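Local atomic coordinates of chitosanase (PDB entry 6LWU), a protein that probably hydrolyses chitosan as a family 46 glycoside hydrolase, and is seen here with glucosamine units bound. Residues Ala158-Thr163 against Lys182-Ile187; Lys186-Val191 against Thr208-Ser213. The protein carries 1 engineered substitution. All blocks are in the same frame, centred on the assembly; numbering follows the deposited sequence.

Interaction 1 (Ala158-Thr163 against Lys182-Ile187); sequences AMIART and KTFLKI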
ATOM      1  N   ALA A 158       8.325  -6.633  10.383  1.00 27.93           N
ATOM      2  CA  ALA A 158       9.717  -6.510  10.798  1.00 30.63           C
ATOM      3  C   ALA A 158      10.049  -5.071  11.162  1.00 31.52           C
ATOM      4  O   ALA A 158      10.757  -4.821  12.145  1.00 31.41           O
ATOM      5  CB  ALA A 158      10.648  -7.029   9.697  1.00 26.34           C
ATOM      6  N   MET A 159       9.532  -4.111  10.394  1.00 28.93           N
ATOM      7  CA  MET A 159       9.774  -2.711  10.708  1.00 27.38           C
ATOM      8  C   MET A 159       9.148  -2.329  12.043  1.00 34.62           C
ATOM      9  O   MET A 159       9.791  -1.665  12.867  1.00 36.71           O
ATOM     10  CB  MET A 159       9.232  -1.833   9.592  1.00 28.54           C
ATOM     11  CG  MET A 159       9.993  -1.961   8.293  1.00 24.39           C
ATOM     12  SD  MET A 159       9.019  -1.149   7.033  1.00 35.78           S
ATOM     13  CE  MET A 159      10.206  -0.067   6.449  1.00 26.34           C
ATOM     14  N   ILE A 160       7.895  -2.741  12.271  1.00 29.00           N
ATOM     15  CA  ILE A 160       7.247  -2.537  13.566  1.00 30.85           C
ATOM     16  C   ILE A 160       8.101  -3.113  14.685  1.00 32.94           C
ATOM     17  O   ILE A 160       8.298  -2.473  15.727  1.00 34.19           O
ATOM     18  CB  ILE A 160       5.834  -3.160  13.565  1.00 33.07           C
ATOM     19  CG1 ILE A 160       4.840  -2.286  12.797  1.00 30.06           C
ATOM     20  CG2 ILE A 160       5.349  -3.437  14.998  1.00 28.30           C
ATOM     21  CD1 ILE A 160       3.505  -2.979  12.554  1.00 31.16           C
ATOM     22  N   ALA A 161       8.626  -4.329  14.489  1.00 31.12           N
ATOM     23  CA  ALA A 161       9.442  -4.945  15.530  1.00 30.65           C
ATOM     24  C   ALA A 161      10.719  -4.151  15.769  1.00 31.69           C
ATOM     25  O   ALA A 161      11.164  -4.015  16.915  1.00 34.74           O
ATOM     26  CB  ALA A 161       9.762  -6.397  15.173  1.00 24.23           C
ATOM     27  N   ARG A 162      11.313  -3.603  14.703  1.00 32.61           N
ATOM     28  CA  ARG A 162      12.538  -2.821  14.858  1.00 33.25           C
ATOM     29  C   ARG A 162      12.252  -1.448  15.445  1.00 35.78           C
ATOM     30  O   ARG A 162      13.093  -0.898  16.168  1.00 35.13           O
ATOM     31  CB  ARG A 162      13.269  -2.686  13.516  1.00 29.99           C
ATOM     32  CG  ARG A 162      13.864  -4.000  12.995  1.00 33.22           C
ATOM     33  CD  ARG A 162      15.098  -3.805  12.080  1.00 31.69           C
ATOM     34  NE  ARG A 162      14.818  -3.058  10.850  1.00 36.10           N
ATOM     35  CZ  ARG A 162      14.156  -3.544   9.794  1.00 42.37           C
ATOM     36  NH1 ARG A 162      13.685  -4.792   9.794  1.00 36.85           N
ATOM     37  NH2 ARG A 162      13.949  -2.776   8.732  1.00 34.63           N
ATOM     38  N   THR A 163      11.082  -0.883  15.154  1.00 35.22           N
ATOM     39  CA  THR A 163      10.699   0.358  15.812  1.00 35.82           C
ATOM     40  C   THR A 163      10.523   0.139  17.313  1.00 37.20           C
ATOM     41  O   THR A 163      11.068   0.891  18.125  1.00 32.53           O
ATOM     42  CB  THR A 163       9.423   0.913  15.184  1.00 31.62           C
ATOM     43  OG1 THR A 163       9.645   1.153  13.788  1.00 34.19           O
ATOM     44  CG2 THR A 163       9.044   2.215  15.834  1.00 32.40           C
ATOM     45  N   LYS A 182       7.827   8.602  14.911  1.00 25.81           N
ATOM     46  CA  LYS A 182       9.037   9.160  14.304  1.00 26.73           C
ATOM     47  C   LYS A 182      10.037   8.056  13.987  1.00 24.28           C
ATOM     48  O   LYS A 182      10.526   7.952  12.858  1.00 21.38           O
ATOM     49  CB  LYS A 182       9.673  10.209  15.227  1.00 29.45           C
ATOM     50  CG  LYS A 182      10.252  11.435  14.500  1.00 34.19           C
ATOM     51  CD  LYS A 182      11.502  12.017  15.190  1.00 34.57           C
ATOM     52  CE  LYS A 182      12.063  13.223  14.412  1.00 44.64           C
ATOM     53  NZ  LYS A 182      13.284  13.865  15.022  1.00 45.47           N
ATOM     54  N   THR A 183      10.320   7.198  14.968  1.00 24.40           N
ATOM     55  CA  THR A 183      11.264   6.106  14.761  1.00 27.53           C
ATOM     56  C   THR A 183      10.828   5.217  13.597  1.00 29.75           C
ATOM     57  O   THR A 183      11.633   4.889  12.714  1.00 28.22           O
ATOM     58  CB  THR A 183      11.406   5.298  16.053  1.00 29.09           C
ATOM     59  OG1 THR A 183      11.775   6.174  17.118  1.00 32.15           O
ATOM     60  CG2 THR A 183      12.461   4.229  15.913  1.00 29.28           C
ATOM     61  N   PHE A 184       9.543   4.842  13.569  1.00 30.36           N
ATOM     62  CA  PHE A 184       9.030   4.002  12.489  1.00 27.61           C
ATOM     63  C   PHE A 184       9.187   4.686  11.138  1.00 26.87           C
ATOM     64  O   PHE A 184       9.570   4.047  10.150  1.00 26.74           O
ATOM     65  CB  PHE A 184       7.558   3.656  12.739  1.00 26.85           C
ATOM     66  CG  PHE A 184       6.902   2.926  11.587  1.00 27.94           C
ATOM     67  CD1 PHE A 184       7.031   1.546  11.452  1.00 26.78           C
ATOM     68  CD2 PHE A 184       6.178   3.622  10.626  1.00 25.44           C
ATOM     69  CE1 PHE A 184       6.431   0.867  10.378  1.00 29.07           C
ATOM     70  CE2 PHE A 184       5.581   2.958   9.556  1.00 24.67           C
ATOM     71  CZ  PHE A 184       5.708   1.574   9.430  1.00 26.66           C
ATOM     72  N   LEU A 185       8.875   5.983  11.067  1.00 25.03           N
ATOM     73  CA  LEU A 185       8.992   6.699   9.802  1.00 24.86           C
ATOM     74  C   LEU A 185      10.433   6.697   9.303  1.00 30.69           C
ATOM     75  O   LEU A 185      10.681   6.544   8.101  1.00 28.41           O
ATOM     76  CB  LEU A 185       8.479   8.130   9.962  1.00 17.33           C
ATOM     77  CG  LEU A 185       6.979   8.375   9.819  1.00 30.09           C
ATOM     78  CD1 LEU A 185       6.193   7.198  10.381  1.00 33.58           C
ATOM     79  CD2 LEU A 185       6.570   9.689  10.508  1.00 24.30           C
ATOM     80  N   LYS A 186      11.395   6.874  10.221  1.00 27.27           N
ATOM     81  CA  LYS A 186      12.801   6.916   9.850  1.00 27.57           C
ATOM     82  C   LYS A 186      13.326   5.533   9.487  1.00 30.35           C
ATOM     83  O   LYS A 186      14.125   5.395   8.553  1.00 31.70           O
ATOM     84  CB  LYS A 186      13.623   7.524  10.989  1.00 27.74           C
ATOM     85  CG  LYS A 186      13.835   9.006  10.819  1.00 27.31           C
ATOM     86  CD  LYS A 186      13.816   9.734  12.140  1.00 30.63           C
ATOM     87  CE  LYS A 186      14.719   9.080  13.167  1.00 30.05           C
ATOM     88  NZ  LYS A 186      15.519  10.156  13.828  1.00 45.04           N
ATOM     89  N   ILE A 187      12.914   4.502  10.230  1.00 27.14           N
ATOM     90  CA  ILE A 187      13.286   3.137   9.864  1.00 28.38           C
ATOM     91  C   ILE A 187      12.705   2.787   8.499  1.00 34.32           C
ATOM     92  O   ILE A 187      13.372   2.149   7.671  1.00 32.96           O
ATOM     93  CB  ILE A 187      12.839   2.148  10.958  1.00 29.58           C
ATOM     94  CG1 ILE A 187      13.897   2.067  12.064  1.00 31.41           C
ATOM     95  CG2 ILE A 187      12.577   0.753  10.371  1.00 31.17           C
ATOM     96  CD1 ILE A 187      13.456   1.280  13.287  1.00 31.24           C
TER

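Interaction 2 (Lys186-Val191 against Thr208-Ser213); sequences KIRKQV and TGRVDS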
ATOM      1  N   LYS A 186      11.395   6.874  10.221  1.00 27.27           N
ATOM      2  CA  LYS A 186      12.801   6.916   9.850  1.00 27.57           C
ATOM      3  C   LYS A 186      13.326   5.533   9.487  1.00 30.35           C
ATOM      4  O   LYS A 186      14.125   5.395   8.553  1.00 31.70           O
ATOM      5  CB  LYS A 186      13.623   7.524  10.989  1.00 27.74           C
ATOM      6  CG  LYS A 186      13.835   9.006  10.819  1.00 27.31           C
ATOM      7  CD  LYS A 186      13.816   9.734  12.140  1.00 30.63           C
ATOM      8  CE  LYS A 186      14.719   9.080  13.167  1.00 30.05           C
ATOM      9  NZ  LYS A 186      15.519  10.156  13.828  1.00 45.04           N
ATOM     10  N   ILE A 187      12.914   4.502  10.230  1.00 27.14           N
ATOM     11  CA  ILE A 187      13.286   3.137   9.864  1.00 28.38           C
ATOM     12  C   ILE A 187      12.705   2.787   8.499  1.00 34.32           C
ATOM     13  O   ILE A 187      13.372   2.149   7.671  1.00 32.96           O
ATOM     14  CB  ILE A 187      12.839   2.148  10.958  1.00 29.58           C
ATOM     15  CG1 ILE A 187      13.897   2.067  12.064  1.00 31.41           C
ATOM     16  CG2 ILE A 187      12.577   0.753  10.371  1.00 31.17           C
ATOM     17  CD1 ILE A 187      13.456   1.280  13.287  1.00 31.24           C
ATOM     18  N   ARG A 188      11.469   3.231   8.230  1.00 31.22           N
ATOM     19  CA  ARG A 188      10.852   2.969   6.932  1.00 27.79           C
ATOM     20  C   ARG A 188      11.650   3.609   5.807  1.00 30.01           C
ATOM     21  O   ARG A 188      11.943   2.964   4.788  1.00 26.63           O
ATOM     22  CB  ARG A 188       9.388   3.435   6.902  1.00 26.29           C
ATOM     23  CG  ARG A 188       8.601   2.874   5.710  1.00 25.66           C
ATOM     24  CD  ARG A 188       7.164   3.389   5.618  1.00 26.66           C
ATOM     25  NE  ARG A 188       6.543   3.099   4.320  1.00 26.89           N
ATOM     26  CZ  ARG A 188       5.464   3.717   3.842  1.00 27.01           C
ATOM     27  NH1 ARG A 188       4.861   4.673   4.538  1.00 29.86           N
ATOM     28  NH2 ARG A 188       4.989   3.395   2.660  1.00 21.95           N
ATOM     29  N   LYS A 189      12.028   4.876   5.975  1.00 27.20           N
ATOM     30  CA  LYS A 189      12.798   5.524   4.922  1.00 29.88           C
ATOM     31  C   LYS A 189      14.120   4.800   4.675  1.00 29.51           C
ATOM     32  O   LYS A 189      14.551   4.679   3.520  1.00 29.23           O
ATOM     33  CB  LYS A 189      13.019   6.997   5.265  1.00 27.39           C
ATOM     34  CG  LYS A 189      13.312   7.870   4.048  1.00 32.12           C
ATOM     35  CD  LYS A 189      13.683   9.290   4.456  1.00 32.50           C
ATOM     36  CE  LYS A 189      14.085  10.142   3.252  1.00 39.60           C
ATOM     37  NZ  LYS A 189      14.242  11.577   3.644  1.00 39.36           N
ATOM     38  N   GLN A 190      14.753   4.267   5.727  1.00 29.95           N
ATOM     39  CA  GLN A 190      16.016   3.555   5.536  1.00 31.87           C
ATOM     40  C   GLN A 190      15.807   2.252   4.772  1.00 32.96           C
ATOM     41  O   GLN A 190      16.682   1.835   3.996  1.00 29.61           O
ATOM     42  CB  GLN A 190      16.687   3.289   6.883  1.00 27.82           C
ATOM     43  CG  GLN A 190      17.316   4.524   7.504  1.00 30.90           C
ATOM     44  CD  GLN A 190      17.496   4.407   9.012  1.00 35.56           C
ATOM     45  OE1 GLN A 190      17.600   3.301   9.554  1.00 33.84           O
ATOM     46  NE2 GLN A 190      17.539   5.556   9.697  1.00 27.56           N
ATOM     47  N   VAL A 191      14.652   1.609   4.969  1.00 30.38           N
ATOM     48  CA  VAL A 191      14.347   0.381   4.241  1.00 29.46           C
ATOM     49  C   VAL A 191      14.036   0.691   2.785  1.00 26.83           C
ATOM     50  O   VAL A 191      14.471  -0.023   1.881  1.00 30.34           O
ATOM     51  CB  VAL A 191      13.190  -0.371   4.925  1.00 33.24           C
ATOM     52  CG1 VAL A 191      12.629  -1.461   4.020  1.00 28.79           C
ATOM     53  CG2 VAL A 191      13.643  -0.946   6.264  1.00 27.95           C
ATOM     54  N   THR A 208      10.604   7.709  -1.478  1.00 30.70           N
ATOM     55  CA  THR A 208      10.745   8.112  -0.085  1.00 30.76           C
ATOM     56  C   THR A 208      10.154   9.485   0.221  1.00 28.33           C
ATOM     57  O   THR A 208      10.040   9.830   1.399  1.00 28.01           O
ATOM     58  CB  THR A 208      12.219   8.097   0.302  1.00 30.14           C
ATOM     59  OG1 THR A 208      12.906   9.111  -0.440  1.00 27.33           O
ATOM     60  CG2 THR A 208      12.816   6.751  -0.011  1.00 29.64           C
ATOM     61  N   GLY A 209       9.803  10.278  -0.795  1.00 28.29           N
ATOM     62  CA  GLY A 209       9.076  11.509  -0.550  1.00 21.69           C
ATOM     63  C   GLY A 209       7.766  11.274   0.183  1.00 31.78           C
ATOM     64  O   GLY A 209       7.313  12.135   0.949  1.00 33.42           O
ATOM     65  N   ARG A 210       7.152  10.099  -0.016  1.00 30.11           N
ATOM     66  CA  ARG A 210       5.928   9.775   0.711  1.00 32.30           C
ATOM     67  C   ARG A 210       6.195   9.652   2.203  1.00 27.95           C
ATOM     68  O   ARG A 210       5.362  10.051   3.017  1.00 24.51           O
ATOM     69  CB  ARG A 210       5.304   8.489   0.163  1.00 28.10           C
ATOM     70  CG  ARG A 210       5.855   7.184   0.710  1.00 25.93           C
ATOM     71  CD  ARG A 210       5.594   6.051  -0.282  1.00 28.49           C
ATOM     72  NE  ARG A 210       4.228   5.543  -0.176  1.00 32.16           N
ATOM     73  CZ  ARG A 210       3.675   4.687  -1.036  1.00 32.66           C
ATOM     74  NH1 ARG A 210       4.358   4.239  -2.089  1.00 33.10           N
ATOM     75  NH2 ARG A 210       2.441   4.269  -0.842  1.00 26.74           N
ATOM     76  N   VAL A 211       7.356   9.115   2.582  1.00 25.91           N
ATOM     77  CA  VAL A 211       7.684   9.062   3.998  1.00 25.99           C
ATOM     78  C   VAL A 211       7.944  10.467   4.527  1.00 31.62           C
ATOM     79  O   VAL A 211       7.616  10.769   5.682  1.00 35.14           O
ATOM     80  CB  VAL A 211       8.879   8.128   4.259  1.00 26.50           C
ATOM     81  CG1 VAL A 211       9.263   8.166   5.739  1.00 21.81           C
ATOM     82  CG2 VAL A 211       8.555   6.707   3.829  1.00 20.00           C
ATOM     83  N   ASP A 212       8.487  11.361   3.692  1.00 25.52           N
ATOM     84  CA  ASP A 212       8.679  12.746   4.126  1.00 29.83           C
ATOM     85  C   ASP A 212       7.338  13.460   4.328  1.00 30.23           C
ATOM     86  O   ASP A 212       7.185  14.239   5.275  1.00 30.51           O
ATOM     87  CB  ASP A 212       9.542  13.522   3.119  1.00 28.03           C
ATOM     88  CG  ASP A 212      10.873  12.825   2.786  1.00 31.06           C
ATOM     89  OD1 ASP A 212      11.474  12.167   3.670  1.00 27.06           O
ATOM     90  OD2 ASP A 212      11.310  12.937   1.616  1.00 32.07           O
ATOM     91  N   SER A 213       6.362  13.216   3.445  1.00 28.16           N
ATOM     92  CA  SER A 213       5.042  13.832   3.603  1.00 31.18           C
ATOM     93  C   SER A 213       4.371  13.391   4.899  1.00 27.67           C
ATOM     94  O   SER A 213       3.753  14.204   5.595  1.00 24.96           O
ATOM     95  CB  SER A 213       4.150  13.485   2.412  1.00 32.66           C
ATOM     96  OG  SER A 213       4.481  14.254   1.274  1.00 31.14           O
TER

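Interaction 1 (Ala158-Thr163 against Lys182-Ile187)
Where Thr-163 and Met-159 face Phe-184 and Ile-187, the helical segments 158-163 and 182-187 pass with their axes 9.2 Å apart at closest approach and their directions 129° from one another, nearer antiparallel than parallel. The backbones come closest at Thr-163 and Phe-184, whose CA atoms lie 5.2 Å apart. Thr-163 fits against the start of the Phe-184 side chain: OG1 lies 3.4 Å from CB of Phe-184, at the edge of the ring and near its plane, while CG2 reaches CB of Thr-183 at 3.9 Å. With CG2 anti to the backbone N (OG1 at chi1 -59°), Thr-163 turns its methyl to the neighbouring helix and keeps OG1 3.0 Å from Met-159 O. That bond arrives from above the carbonyl plane and holds the hydroxyl within its own helix; the same oxygen also accepts the backbone N-H of Thr-163. The Phe-184 ring reaches on to Met-159, CE1 standing 4.0 Å from its CB. Ile-187 sends CD1 to the backbone of Arg-162, 3.6 Å from O of that residue, whose NH1 hydrogen-bonds Gly-153 O. Helix 134-147 adjoins this seam through Ala-143 against Phe-184 and Leu-140 against Ile-160. This is mostly apolar helix-helix packing within the largely helical, lysozyme-clan fold of family 46.

Interaction 2 (Lys186-Val191 against Thr208-Ser213)
Lys-189 and Arg-188 meet Thr-208, Arg-210, Val-211 and Asp-212 in an antiparallel helix pair of the family 46 fold, the axes of 186-191 and 209-213 running 171° apart in direction and 9.7 Å from each other. Val-211 supplies the apolar middle: its CG1 rests 4.0 Å from CB of Lys-189, while CG2 touches CD of Arg-188 and lies over one face of that guanidinium. Arg-188 leaves the helix fully stretched, CG anti to the backbone N, which carries its head past Val-211 to Arg-210. There NH2 of Arg-188 stands 3.6 Å from NE of Arg-210, over a face of the Arg-210 guanidinium, with the two planes turned 56° apart. Asp-142 brings them together, its OD2 in a salt bridge with Arg-188 NH2 and its OD1 in another with Arg-210 NH2; the shared carboxylate probably offsets part of their charge. His-147 NE2 bonds NE of Arg-188, further fixing its head. The side chain of Arg-210 lies about 5 Å from a bound glucosamine, which puts the two buried arginines near the sugar site. At the outer side of the pair, Lys-189 runs extended across Thr-208, CG 3.9 Å from CB of the threonine. With an alanine in place of Lys-189 the ammonium and most of the chain are gone, which would probably leave Asp-212 without this partner and Thr-208 less covered. NZ of Lys-189 meets the syn side of Asp-212 OD1 at 2.8 Å, 19° out of the carboxylate plane.

Of the three helices involved, 156-166 comes first from the N terminus; 18 residues separate Thr-163 from Lys-182, where helix 177-193 closes interaction 1. Farther along that second helix interaction 2 begins, sharing Lys-186 and Ile-187, and it closes another loop after 16 intervening residues beyond Val-191, where the chain reaches Thr-208 and helix 209-219. The two loops follow one another with this small overlap, neither nested in the other. Helix 177-193 thus joins helices 156-166 and 209-219, and the two contacts, whose centres are 10 Å apart, meet where Met-159 packs on Arg-188 and Val-191. Helix 134-147 adjoins both contacts, with Ala-143 touching Phe-184 and Arg-188.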